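Local coordinates for protein carbon monoxide oxidation system transcription regulator CooA-1 (Carboxydothermus hydrogenoformans, PDB 6CPB) that probably acts as a heme-dependent, carbon monoxide-sensing transcription regulator that binds DNA, this chain being its heme domain, at residues F24-Y29 and D88-Y93. Numbering follows the deposited sequence.
Sequences FREQRY and DTTILY
The ring of Tyr93 packs one face against Arg25 CB, which lies off-centre toward the rim in a CH-pi contact 3.9 Å from the centroid. Tyr93 reaches there because chi1 of 64° sets CG between its backbone N and carbonyl carbon, swinging the ring toward 25-29, where Gln27 OE1 approaches Tyr93 CE1 to 3.6 Å. Replacing this tyrosine with an alanine would probably leave Arg25 CB without its aromatic floor and the Gln27 side chain freer to turn. At the edge of the Arg25 guanidinium, in its plane, a water accepts from NH1 and donates to the backbone Tyr93 O. On the same sheet face, Ile91 CD1 meets Tyr29 CE1 at 3.7 Å. The other face carries Glu26, its extended chain laid against Thr90 CG2 and its OE2 salt-bridged to Lys49 of strand 44-50, while a second water joins Arg28 NH1 to Thr90 OG1. Between the two faces runs an antiparallel ladder of six backbone hydrogen bonds, Ile91 N to Gln27 O at 2.9 Å being nearly straight (170°). The pairing places edge strand 25-29 on the cyclic nucleotide-binding-type beta fold. Backbone bonds thus set the register, while the charged ends of Arg25, Glu26 and Arg28 turn to water or Lys49, consistent with an exposed edge strand.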
loop_
_atom_site.group_PDB
_atom_site.type_symbol
_atom_site.label_atom_id
_atom_site.label_comp_id
_atom_site.label_asym_id
_atom_site.label_seq_id
_atom_site.Cartn_x
_atom_site.Cartn_y
_atom_site.Cartn_z
ATOM N N PHE A 24 -13.983 -16.048 -7.211
ATOM C CA PHE A 24 -13.389 -15.125 -8.169
ATOM C C PHE A 24 -13.770 -15.533 -9.588
ATOM O O PHE A 24 -13.969 -16.713 -9.888
ATOM C CB PHE A 24 -11.855 -15.168 -8.074
ATOM C CG PHE A 24 -11.267 -14.614 -6.794
ATOM C CD1 PHE A 24 -11.398 -15.288 -5.585
ATOM C CD2 PHE A 24 -10.525 -13.444 -6.823
ATOM C CE1 PHE A 24 -10.814 -14.781 -4.434
ATOM C CE2 PHE A 24 -9.934 -12.945 -5.676
ATOM C CZ PHE A 24 -10.084 -13.611 -4.481
ATOM N N ARG A 25 -13.881 -14.544 -10.458
ATOM C CA ARG A 25 -13.964 -14.779 -11.891
ATOM C C ARG A 25 -12.562 -14.794 -12.494
ATOM O O ARG A 25 -11.614 -14.266 -11.928
ATOM C CB ARG A 25 -14.810 -13.704 -12.570
ATOM C CG ARG A 25 -16.309 -13.828 -12.289
ATOM C CD ARG A 25 -17.102 -12.799 -13.106
ATOM N NE ARG A 25 -18.551 -12.951 -12.975
ATOM C CZ ARG A 25 -19.285 -12.410 -12.005
ATOM N NH1 ARG A 25 -18.719 -11.675 -11.057
ATOM N NH2 ARG A 25 -20.595 -12.605 -11.980
ATOM N N GLU A 26 -12.440 -15.410 -13.656
ATOM C CA GLU A 26 -11.165 -15.541 -14.344
ATOM C C GLU A 26 -11.215 -14.794 -15.666
ATOM O O GLU A 26 -12.267 -14.704 -16.297
ATOM C CB GLU A 26 -10.903 -17.017 -14.601
ATOM C CG GLU A 26 -9.514 -17.423 -14.977
ATOM C CD GLU A 26 -9.293 -18.910 -14.691
ATOM O OE1 GLU A 26 -10.292 -19.625 -14.472
ATOM O OE2 GLU A 26 -8.140 -19.363 -14.671
ATOM N N GLN A 27 -10.069 -14.260 -16.088
ATOM C CA GLN A 27 -9.978 -13.609 -17.391
ATOM C C GLN A 27 -8.560 -13.773 -17.910
ATOM O O GLN A 27 -7.601 -13.738 -17.135
ATOM C CB GLN A 27 -10.375 -12.135 -17.277
ATOM C CG GLN A 27 -10.585 -11.455 -18.621
ATOM C CD GLN A 27 -11.425 -10.196 -18.510
ATOM O OE1 GLN A 27 -12.132 -9.979 -17.524
ATOM N NE2 GLN A 27 -11.376 -9.369 -19.533
ATOM N N ARG A 28 -8.451 -13.945 -19.226
ATOM C CA ARG A 28 -7.182 -14.128 -19.908
ATOM C C ARG A 28 -6.851 -12.913 -20.766
ATOM O O ARG A 28 -7.742 -12.268 -21.331
ATOM C CB ARG A 28 -7.253 -15.355 -20.816
ATOM C CG ARG A 28 -7.342 -16.660 -20.074
ATOM C CD ARG A 28 -7.766 -17.814 -20.967
ATOM N NE ARG A 28 -6.828 -18.109 -22.049
ATOM C CZ ARG A 28 -5.766 -18.902 -21.950
ATOM N NH1 ARG A 28 -5.452 -19.468 -20.795
ATOM N NH2 ARG A 28 -5.002 -19.116 -23.015
ATOM N N TYR A 29 -5.551 -12.643 -20.876
ATOM C CA TYR A 29 -5.028 -11.500 -21.612
ATOM C C TYR A 29 -3.806 -11.927 -22.399
ATOM O O TYR A 29 -2.968 -12.680 -21.907
ATOM C CB TYR A 29 -4.616 -10.367 -20.656
ATOM C CG TYR A 29 -5.751 -9.934 -19.775
ATOM C CD1 TYR A 29 -5.974 -10.566 -18.558
ATOM C CD2 TYR A 29 -6.631 -8.946 -20.179
ATOM C CE1 TYR A 29 -7.025 -10.204 -17.760
ATOM C CE2 TYR A 29 -7.703 -8.576 -19.389
ATOM C CZ TYR A 29 -7.881 -9.206 -18.177
ATOM O OH TYR A 29 -8.922 -8.877 -17.346
ATOM N N ASP A 88 1.374 -13.429 -21.926
ATOM C CA ASP A 88 0.054 -14.016 -21.745
ATOM C C ASP A 88 -0.197 -14.220 -20.253
ATOM O O ASP A 88 0.643 -14.772 -19.537
ATOM C CB ASP A 88 -0.034 -15.349 -22.485
ATOM C CG ASP A 88 -0.033 -15.190 -23.999
ATOM O OD1 ASP A 88 -0.095 -14.042 -24.501
ATOM O OD2 ASP A 88 0.051 -16.225 -24.686
ATOM N N THR A 89 -1.360 -13.767 -19.788
ATOM C CA THR A 89 -1.656 -13.661 -18.364
ATOM C C THR A 89 -3.080 -14.125 -18.085
ATOM O O THR A 89 -3.993 -13.850 -18.869
ATOM C CB THR A 89 -1.471 -12.197 -17.934
ATOM O OG1 THR A 89 -0.090 -11.854 -17.992
ATOM C CG2 THR A 89 -1.966 -11.927 -16.527
ATOM N N THR A 90 -3.260 -14.815 -16.962
ATOM C CA THR A 90 -4.581 -15.108 -16.421
ATOM C C THR A 90 -4.692 -14.466 -15.055
ATOM O O THR A 90 -3.775 -14.573 -14.242
ATOM C CB THR A 90 -4.799 -16.621 -16.295
ATOM O OG1 THR A 90 -4.749 -17.206 -17.601
ATOM C CG2 THR A 90 -6.147 -16.949 -15.672
ATOM N N ILE A 91 -5.828 -13.820 -14.810
ATOM C CA ILE A 91 -6.126 -13.246 -13.504
ATOM C C ILE A 91 -7.384 -13.876 -12.928
ATOM O O ILE A 91 -8.242 -14.397 -13.644
ATOM C CB ILE A 91 -6.284 -11.719 -13.516
ATOM C CG1 ILE A 91 -7.618 -11.309 -14.149
ATOM C CG2 ILE A 91 -5.080 -11.061 -14.178
ATOM C CD1 ILE A 91 -7.856 -9.805 -14.180
ATOM N N LEU A 92 -7.476 -13.796 -11.602
ATOM C CA LEU A 92 -8.702 -14.029 -10.847
ATOM C C LEU A 92 -9.112 -12.693 -10.246
ATOM O O LEU A 92 -8.266 -11.988 -9.695
ATOM C CB LEU A 92 -8.456 -15.042 -9.721
ATOM C CG LEU A 92 -8.120 -16.460 -10.178
ATOM C CD1 LEU A 92 -7.887 -17.345 -8.965
ATOM C CD2 LEU A 92 -9.223 -17.045 -11.063
ATOM N N TYR A 93 -10.398 -12.340 -10.329
ATOM C CA TYR A 93 -10.840 -11.061 -9.778
ATOM C C TYR A 93 -12.176 -11.182 -9.058
ATOM O O TYR A 93 -12.994 -12.052 -9.359
ATOM C CB TYR A 93 -10.920 -9.958 -10.850
ATOM C CG TYR A 93 -11.933 -10.197 -11.943
ATOM C CD1 TYR A 93 -11.593 -10.914 -13.069
ATOM C CD2 TYR A 93 -13.220 -9.686 -11.862
ATOM C CE1 TYR A 93 -12.492 -11.123 -14.083
ATOM C CE2 TYR A 93 -14.131 -9.882 -12.883
ATOM C CZ TYR A 93 -13.759 -10.615 -13.981
ATOM O OH TYR A 93 -14.641 -10.834 -15.009
HETATM O O HOH W 1 -15.879 -11.282 -10.119
HETATM O O HOH W 2 -6.307 -19.432 -18.202
#